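Local coordinates for malonyl CoA-acyl carrier protein transacylase (Clostridium perfringens, PDB 3PTW) that probably transfers the malonyl group from coenzyme A to acyl carrier protein, the step that supplies malonyl units for fatty acid synthesis, at residues Ser84-Leu92 with Asn223-Lys231; Glu211-Leu222 with Asn240-Gln248. All coordinates share one frame; numbering follows the deposited sequence.

Interaction 1. Residues Ser84-Leu92 with Asn223-Lys231; sequences SHISCGLSL and NGIVMSNVK
I86 and I225 lie side by side on one face of the sheet, CG2 of I86 resting 4.0 Å from CG2 of I225. In each residue CG2 lies anti to the backbone N, which brings the two methyls together over the strand pair. The M227 chain, bent at its second torsion, doubles back along this face, and its CE reaches the same I86 CG2. Further along, CB of C88 and CB of M227 are packed at 3.5 Å, and M262 of helix 255-264 covers both residues. On the other face S87 and V226 meet A97 of helix 93-100.

Strands 86-89 and 225-228 run parallel, their short axes 29° apart, and three backbone bonds fix the register: I225 N to H85 O, S87 N to I225 O, and M227 N to S87 O. Beyond M227 the strands part. There a water spans the gap, accepting from G89 N and donating to M227 O, and the N229 side chain takes over the pairing. Its ND2 gives an almost straight bond (177°) to G89 O at 2.9 Å; the acceptor lies in the amide plane, although ND2 itself sits above the carbonyl plane of G89. N229 OD1 accepts from S91 N at 2.7 Å, a more bent bond. Both amide ends thus hold the turn, and D258 takes a further bond from ND2. S91 has positive phi (65°), its OG is bonded to R116 and its side chain touches H199. G89, S91 and the following glycine fit the GxSxG pattern of a nucleophile elbow between strand 86-89 and helix 93-100, consistent with S91 being the acyl-carrying serine of the acyltransferase fold.

Interaction 2. Residues Glu211-Leu222 with Asn240-Gln248; sequences EDELNKISINKL and NIIELLTSQ
L214 and I242 make the close-packed part of this contact: CB of L214 lies 3.9 Å from CG1 of I242, while CD1 of L214 reaches over the helix backbone to CB of L245 at 3.7 Å. The L214 and L245 side chains meet at about a right angle, and both residues are buried, L214 against L112 of helix 106-122 and L245 against L98 of helix 93-100. I219 approaches from the loop, its CD1 3.7 Å from CG1 of I242 and its CG2 3.8 Å from CD1 of I241. L222 CD2 also comes against I241 CD1, at a modelled 3.2 Å too short to trust in detail. The contact thus joins the end of helix 204-214, a type I turn from L214 to I217 and the extended chain after it to helix 241-248, whose start is capped by N240 OD1 accepting from E243 N.

No hydrogen bond crosses anywhere in the contact. Toward solvent few atoms meet. E211, partly exposed like T246, offers its CB, 3.5 Å from OG1 of T246, a hydroxyl already donating to I242 O from the carbonyl face opposite to T246 N. The exposed N215 touches I242 CD1 through OD1, at 3.5 Å.

Overall arrangement
After strand 4-8 and four helices the chain reaches strand 86-89 and the turn into helix 93-100. After the separate four-stranded antiparallel sheet come helix 204-214 and the loop to L222, which opens interaction 2. Strand 225-228 then returns beside strand 86-89, closing the long loop of interaction 1, before helix 241-248 closes the short loop of interaction 2. The segments alternate, so the two loops cross. Interaction 1 joins neighbouring strands of the mixed sheet; interaction 2 ties the end of helix 204-214 and the chain after it to helix 241-248. Their centres are about 14 Å apart, yet Q248 bridges them: its NE2 probably hydrogen-bonds S91 O at 2.8 Å.

Interaction 1. Residues Ser84-Leu92 with Asn223-Lys231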
loop_
_atom_site.group_PDB
_atom_site.type_symbol
_atom_site.label_atom_id
_atom_site.label_comp_id
_atom_site.label_asym_id
_atom_site.label_seq_id
_atom_site.Cartn_x
_atom_site.Cartn_y
_atom_site.Cartn_z
ATOM N N SER A 84 8.653 10.450 -11.900
ATOM C CA SER A 84 7.898 11.236 -10.942
ATOM C C SER A 84 8.719 11.353 -9.665
ATOM O O SER A 84 9.478 10.444 -9.313
ATOM C CB SER A 84 6.570 10.548 -10.605
ATOM O OG SER A 84 6.066 10.960 -9.331
ATOM N N HIS A 85 8.551 12.468 -8.967
ATOM C CA HIS A 85 9.172 12.645 -7.661
ATOM C C HIS A 85 8.139 12.904 -6.561
ATOM O O HIS A 85 8.455 13.508 -5.525
ATOM C CB HIS A 85 10.206 13.764 -7.714
ATOM C CG HIS A 85 9.646 15.090 -8.127
ATOM N ND1 HIS A 85 9.604 15.505 -9.443
ATOM C CD2 HIS A 85 9.133 16.106 -7.396
ATOM C CE1 HIS A 85 9.077 16.714 -9.505
ATOM N NE2 HIS A 85 8.785 17.103 -8.275
ATOM N N ILE A 86 6.900 12.466 -6.798
ATOM C CA ILE A 86 5.855 12.472 -5.764
ATOM C C ILE A 86 5.119 11.137 -5.783
ATOM O O ILE A 86 4.475 10.790 -6.777
ATOM C CB ILE A 86 4.827 13.641 -5.921
ATOM C CG1 ILE A 86 5.520 14.957 -6.313
ATOM C CG2 ILE A 86 4.025 13.807 -4.629
ATOM C CD1 ILE A 86 4.559 16.091 -6.778
ATOM N N SER A 87 5.229 10.378 -4.696
ATOM C CA SER A 87 4.638 9.043 -4.646
ATOM C C SER A 87 4.086 8.664 -3.280
ATOM O O SER A 87 4.360 9.319 -2.275
ATOM C CB SER A 87 5.629 7.981 -5.146
ATOM O OG SER A 87 6.743 7.834 -4.289
ATOM N N CYS A 88 3.272 7.616 -3.261
ATOM C CA CYS A 88 2.833 7.017 -2.011
ATOM C C CYS A 88 2.238 5.670 -2.299
ATOM O O CYS A 88 2.143 5.270 -3.469
ATOM C CB CYS A 88 1.839 7.917 -1.264
ATOM S SG CYS A 88 0.139 7.812 -1.749
ATOM N N GLY A 89 1.869 4.979 -1.224
ATOM C CA GLY A 89 1.207 3.688 -1.277
ATOM C C GLY A 89 0.109 3.609 -0.225
ATOM O O GLY A 89 -0.241 4.615 0.414
ATOM N N LEU A 90 -0.440 2.410 -0.045
ATOM C CA LEU A 90 -1.513 2.196 0.926
ATOM C C LEU A 90 -1.067 1.015 1.762
ATOM O O LEU A 90 -1.186 -0.146 1.331
ATOM C CB LEU A 90 -2.841 1.921 0.196
ATOM C CG LEU A 90 -4.226 1.617 0.821
ATOM C CD1 LEU A 90 -4.230 1.071 2.246
ATOM C CD2 LEU A 90 -5.136 2.769 0.755
ATOM N N SER A 91 -0.521 1.336 2.944
ATOM C CA SER A 91 0.191 0.389 3.807
ATOM C C SER A 91 1.487 -0.107 3.134
ATOM O O SER A 91 2.507 0.590 3.185
ATOM C CB SER A 91 -0.724 -0.754 4.304
ATOM O OG SER A 91 -0.019 -1.660 5.142
ATOM N N LEU A 92 1.449 -1.272 2.489
ATOM C CA LEU A 92 2.665 -1.897 1.961
ATOM C C LEU A 92 3.390 -1.087 0.885
ATOM O O LEU A 92 4.628 -1.020 0.887
ATOM C CB LEU A 92 2.382 -3.305 1.425
ATOM C CG LEU A 92 3.560 -3.989 0.715
ATOM C CD1 LEU A 92 4.724 -4.269 1.673
ATOM C CD2 LEU A 92 3.113 -5.261 0.025
ATOM N N ASN A 223 14.914 11.098 -1.851
ATOM C CA ASN A 223 14.759 11.932 -3.028
ATOM C C ASN A 223 13.285 12.141 -3.290
ATOM O O ASN A 223 12.491 11.213 -3.121
ATOM C CB ASN A 223 15.363 11.254 -4.236
ATOM C CG ASN A 223 16.815 11.499 -4.344
ATOM O OD1 ASN A 223 17.249 12.518 -4.897
ATOM N ND2 ASN A 223 17.601 10.573 -3.816
ATOM N N GLY A 224 12.922 13.343 -3.715
ATOM C CA GLY A 224 11.532 13.664 -3.986
ATOM C C GLY A 224 10.635 13.569 -2.768
ATOM O O GLY A 224 11.084 13.686 -1.616
ATOM N N ILE A 225 9.353 13.371 -3.027
ATOM C CA ILE A 225 8.335 13.485 -1.990
ATOM C C ILE A 225 7.641 12.150 -1.856
ATOM O O ILE A 225 7.195 11.571 -2.850
ATOM C CB ILE A 225 7.312 14.595 -2.317
ATOM C CG1 ILE A 225 7.984 15.972 -2.266
ATOM C CG2 ILE A 225 6.119 14.553 -1.350
ATOM C CD1 ILE A 225 7.157 17.098 -2.900
ATOM N N VAL A 226 7.592 11.649 -0.627
ATOM C CA VAL A 226 6.862 10.432 -0.324
ATOM C C VAL A 226 5.844 10.817 0.729
ATOM O O VAL A 226 6.189 11.516 1.699
ATOM C CB VAL A 226 7.796 9.315 0.200
ATOM C CG1 VAL A 226 6.992 8.096 0.629
ATOM C CG2 VAL A 226 8.810 8.945 -0.854
ATOM N N MET A 227 4.594 10.405 0.519
ATOM C CA MET A 227 3.533 10.657 1.492
ATOM C C MET A 227 3.531 9.584 2.573
ATOM O O MET A 227 3.664 8.371 2.289
ATOM C CB MET A 227 2.148 10.750 0.826
ATOM C CG MET A 227 2.017 11.837 -0.223
ATOM S SD MET A 227 2.354 13.476 0.466
ATOM C CE MET A 227 2.306 14.548 -0.952
ATOM N N SER A 228 3.398 10.035 3.817
ATOM C CA SER A 228 3.294 9.119 4.940
ATOM C C SER A 228 1.838 8.784 5.218
ATOM O O SER A 228 1.016 9.692 5.388
ATOM C CB SER A 228 3.962 9.703 6.187
ATOM O OG SER A 228 3.430 9.115 7.384
ATOM N N ASN A 229 1.539 7.480 5.260
ATOM C CA ASN A 229 0.225 6.958 5.639
ATOM C C ASN A 229 -0.154 7.379 7.066
ATOM O O ASN A 229 -1.328 7.649 7.355
ATOM C CB ASN A 229 0.168 5.404 5.550
ATOM C CG ASN A 229 0.152 4.845 4.106
ATOM O OD1 ASN A 229 0.417 3.653 3.905
ATOM N ND2 ASN A 229 -0.176 5.672 3.120
ATOM N N VAL A 230 0.828 7.406 7.965
ATOM C CA VAL A 230 0.583 7.803 9.364
ATOM C C VAL A 230 0.226 9.289 9.463
ATOM O O VAL A 230 -0.741 9.660 10.142
ATOM C CB VAL A 230 1.804 7.506 10.300
ATOM C CG1 VAL A 230 1.641 8.196 11.665
ATOM C CG2 VAL A 230 1.965 6.016 10.500
ATOM N N LYS A 231 1.020 10.120 8.792
ATOM C CA LYS A 231 0.909 11.579 8.884
ATOM C C LYS A 231 -0.265 12.148 8.085
ATOM O O LYS A 231 -0.839 13.163 8.470
ATOM C CB LYS A 231 2.204 12.223 8.377
ATOM C CG LYS A 231 3.424 12.069 9.318
ATOM C CD LYS A 231 4.651 12.855 8.794
ATOM C CE LYS A 231 4.396 14.357 8.781
ATOM N NZ LYS A 231 5.543 15.107 8.220
HETATM O O HOH W 1 8.359 10.117 -4.821
HETATM O O HOH W 2 2.811 6.039 1.454
#

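Interaction 2. Residues Glu211-Leu222 with Asn240-Gln248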
loop_
_atom_site.group_PDB
_atom_site.type_symbol
_atom_site.label_atom_id
_atom_site.label_comp_id
_atom_site.label_asym_id
_atom_site.label_seq_id
_atom_site.Cartn_x
_atom_site.Cartn_y
_atom_site.Cartn_z
ATOM N N GLU A 211 10.419 -2.252 14.423
ATOM C CA GLU A 211 11.378 -1.241 14.896
ATOM C C GLU A 211 12.786 -1.833 15.044
ATOM O O GLU A 211 13.761 -1.278 14.530
ATOM C CB GLU A 211 10.920 -0.637 16.226
ATOM C CG GLU A 211 11.908 0.326 16.873
ATOM C CD GLU A 211 11.339 1.018 18.107
ATOM O OE1 GLU A 211 10.596 0.379 18.872
ATOM O OE2 GLU A 211 11.632 2.216 18.318
ATOM N N ASP A 212 12.883 -2.958 15.742
ATOM C CA ASP A 212 14.184 -3.631 15.944
ATOM C C ASP A 212 14.849 -3.978 14.619
ATOM O O ASP A 212 16.049 -3.765 14.447
ATOM C CB ASP A 212 14.038 -4.861 16.846
ATOM C CG ASP A 212 13.784 -4.484 18.295
ATOM O OD1 ASP A 212 13.225 -5.314 19.051
ATOM O OD2 ASP A 212 14.136 -3.342 18.683
ATOM N N GLU A 213 14.065 -4.493 13.683
ATOM C CA GLU A 213 14.550 -4.790 12.325
ATOM C C GLU A 213 14.967 -3.539 11.545
ATOM O O GLU A 213 16.051 -3.496 10.958
ATOM C CB GLU A 213 13.475 -5.552 11.536
ATOM C CG GLU A 213 13.234 -6.976 12.030
ATOM C CD GLU A 213 14.521 -7.778 12.176
ATOM O OE1 GLU A 213 15.365 -7.752 11.245
ATOM O OE2 GLU A 213 14.675 -8.421 13.237
ATOM N N LEU A 214 14.095 -2.532 11.530
ATOM C CA LEU A 214 14.414 -1.239 10.912
ATOM C C LEU A 214 15.751 -0.664 11.406
ATOM O O LEU A 214 16.543 -0.188 10.602
ATOM C CB LEU A 214 13.266 -0.223 11.103
ATOM C CG LEU A 214 12.009 -0.381 10.229
ATOM C CD1 LEU A 214 10.810 0.371 10.820
ATOM C CD2 LEU A 214 12.267 0.096 8.777
ATOM N N ASN A 215 15.999 -0.730 12.717
ATOM C CA ASN A 215 17.250 -0.231 13.307
ATOM C C ASN A 215 18.539 -0.913 12.792
ATOM O O ASN A 215 19.636 -0.367 12.952
ATOM C CB ASN A 215 17.187 -0.302 14.836
ATOM C CG ASN A 215 16.355 0.818 15.446
ATOM O OD1 ASN A 215 16.234 1.892 14.876
ATOM N ND2 ASN A 215 15.794 0.573 16.623
ATOM N N LYS A 216 18.395 -2.098 12.191
ATOM C CA LYS A 216 19.542 -2.864 11.677
ATOM C C LYS A 216 19.966 -2.462 10.263
ATOM O O LYS A 216 21.113 -2.679 9.881
ATOM C CB LYS A 216 19.265 -4.374 11.697
ATOM C CG LYS A 216 19.132 -5.009 13.077
ATOM C CD LYS A 216 18.386 -6.335 12.942
ATOM C CE LYS A 216 18.343 -7.123 14.234
ATOM N NZ LYS A 216 19.295 -8.268 14.160
ATOM N N ILE A 217 19.064 -1.877 9.485
ATOM C CA ILE A 217 19.395 -1.615 8.079
ATOM C C ILE A 217 19.795 -0.159 7.838
ATOM O O ILE A 217 19.607 0.701 8.698
ATOM C CB ILE A 217 18.288 -2.108 7.060
ATOM C CG1 ILE A 217 17.252 -1.013 6.741
ATOM C CG2 ILE A 217 17.671 -3.454 7.478
ATOM C CD1 ILE A 217 15.912 -1.171 7.385
ATOM N N SER A 218 20.351 0.100 6.662
ATOM C CA SER A 218 20.778 1.439 6.284
ATOM C C SER A 218 19.659 2.250 5.634
ATOM O O SER A 218 19.036 1.824 4.653
ATOM C CB SER A 218 22.021 1.382 5.390
ATOM O OG SER A 218 21.960 0.274 4.520
ATOM N N ILE A 219 19.403 3.421 6.204
ATOM C CA ILE A 219 18.344 4.294 5.726
ATOM C C ILE A 219 18.944 5.617 5.276
ATOM O O ILE A 219 19.643 6.280 6.039
ATOM C CB ILE A 219 17.241 4.483 6.800
ATOM C CG1 ILE A 219 16.405 3.201 6.909
ATOM C CG2 ILE A 219 16.324 5.663 6.456
ATOM C CD1 ILE A 219 15.906 2.906 8.292
ATOM N N ASN A 220 18.677 5.973 4.022
ATOM C CA ASN A 220 19.229 7.170 3.407
ATOM C C ASN A 220 18.221 8.314 3.340
ATOM O O ASN A 220 17.021 8.128 3.589
ATOM C CB ASN A 220 19.705 6.857 1.988
ATOM C CG ASN A 220 20.661 5.685 1.938
ATOM O OD1 ASN A 220 21.781 5.769 2.435
ATOM N ND2 ASN A 220 20.220 4.580 1.332
ATOM N N LYS A 221 18.731 9.493 2.992
ATOM C CA LYS A 221 17.916 10.652 2.678
ATOM C C LYS A 221 16.950 10.327 1.514
ATOM O O LYS A 221 17.301 9.599 0.580
ATOM C CB LYS A 221 18.852 11.817 2.330
ATOM C CG LYS A 221 18.209 13.043 1.710
ATOM C CD LYS A 221 19.256 13.891 0.983
ATOM C CE LYS A 221 18.623 15.102 0.319
ATOM N NZ LYS A 221 17.791 14.723 -0.857
ATOM N N LEU A 222 15.730 10.855 1.589
ATOM C CA LEU A 222 14.750 10.688 0.508
ATOM C C LEU A 222 15.042 11.624 -0.644
ATOM O O LEU A 222 15.383 12.794 -0.441
ATOM C CB LEU A 222 13.316 10.977 0.964
ATOM C CG LEU A 222 12.727 10.669 2.342
ATOM C CD1 LEU A 222 11.301 10.177 2.160
ATOM C CD2 LEU A 222 13.543 9.664 3.117
ATOM N N ASN A 240 11.373 11.246 11.779
ATOM C CA ASN A 240 12.005 9.960 12.017
ATOM C C ASN A 240 11.366 8.858 11.166
ATOM O O ASN A 240 10.250 8.413 11.445
ATOM C CB ASN A 240 11.933 9.604 13.499
ATOM C CG ASN A 240 12.825 8.429 13.860
ATOM O OD1 ASN A 240 12.701 7.327 13.309
ATOM N ND2 ASN A 240 13.727 8.660 14.797
ATOM N N ILE A 241 12.079 8.416 10.136
ATOM C CA ILE A 241 11.540 7.423 9.208
ATOM C C ILE A 241 11.136 6.107 9.900
ATOM O O ILE A 241 10.010 5.637 9.730
ATOM C CB ILE A 241 12.494 7.168 8.016
ATOM C CG1 ILE A 241 12.553 8.407 7.124
ATOM C CG2 ILE A 241 12.045 5.949 7.192
ATOM C CD1 ILE A 241 13.644 8.350 6.086
ATOM N N ILE A 242 12.053 5.532 10.676
ATOM C CA ILE A 242 11.786 4.308 11.445
ATOM C C ILE A 242 10.493 4.391 12.264
ATOM O O ILE A 242 9.707 3.442 12.294
ATOM C CB ILE A 242 12.995 3.949 12.355
ATOM C CG1 ILE A 242 14.200 3.529 11.492
ATOM C CG2 ILE A 242 12.625 2.869 13.399
ATOM C CD1 ILE A 242 15.548 3.946 12.078
ATOM N N GLU A 243 10.262 5.531 12.900
ATOM C CA GLU A 243 9.096 5.695 13.768
ATOM C C GLU A 243 7.812 5.792 12.963
ATOM O O GLU A 243 6.800 5.234 13.356
ATOM C CB GLU A 243 9.266 6.919 14.662
ATOM C CG GLU A 243 8.024 7.375 15.374
ATOM C CD GLU A 243 8.070 8.863 15.660
ATOM O OE1 GLU A 243 7.290 9.610 15.017
ATOM O OE2 GLU A 243 8.909 9.284 16.500
ATOM N N LEU A 244 7.857 6.513 11.843
ATOM C CA LEU A 244 6.708 6.595 10.936
ATOM C C LEU A 244 6.353 5.238 10.323
ATOM O O LEU A 244 5.206 5.002 9.966
ATOM C CB LEU A 244 6.964 7.620 9.841
ATOM C CG LEU A 244 6.298 9.009 9.958
ATOM C CD1 LEU A 244 5.896 9.424 11.371
ATOM C CD2 LEU A 244 7.186 10.053 9.341
ATOM N N LEU A 245 7.343 4.360 10.220
ATOM C CA LEU A 245 7.158 3.026 9.635
ATOM C C LEU A 245 6.736 2.052 10.738
ATOM O O LEU A 245 5.952 1.121 10.520
ATOM C CB LEU A 245 8.456 2.575 8.970
ATOM C CG LEU A 245 8.629 2.433 7.452
ATOM C CD1 LEU A 245 7.656 3.252 6.609
ATOM C CD2 LEU A 245 10.081 2.696 7.069
ATOM N N THR A 246 7.247 2.302 11.934
ATOM C CA THR A 246 6.821 1.585 13.133
ATOM C C THR A 246 5.340 1.857 13.403
ATOM O O THR A 246 4.550 0.920 13.452
ATOM C CB THR A 246 7.714 1.975 14.326
ATOM O OG1 THR A 246 8.994 1.360 14.143
ATOM C CG2 THR A 246 7.117 1.534 15.665
ATOM N N SER A 247 4.984 3.134 13.574
ATOM C CA SER A 247 3.588 3.575 13.732
ATOM C C SER A 247 2.599 3.055 12.663
ATOM O O SER A 247 1.452 2.729 12.977
ATOM C CB SER A 247 3.531 5.107 13.753
ATOM O OG SER A 247 4.220 5.623 14.872
ATOM N N GLN A 248 3.047 2.973 11.406
ATOM C CA GLN A 248 2.176 2.634 10.271
ATOM C C GLN A 248 1.353 1.354 10.455
ATOM O O GLN A 248 0.161 1.319 10.093
ATOM C CB GLN A 248 2.991 2.560 8.962
ATOM C CG GLN A 248 2.131 2.524 7.697
ATOM C CD GLN A 248 2.835 1.889 6.509
ATOM O OE1 GLN A 248 3.555 0.885 6.654
ATOM N NE2 GLN A 248 2.620 2.453 5.328
#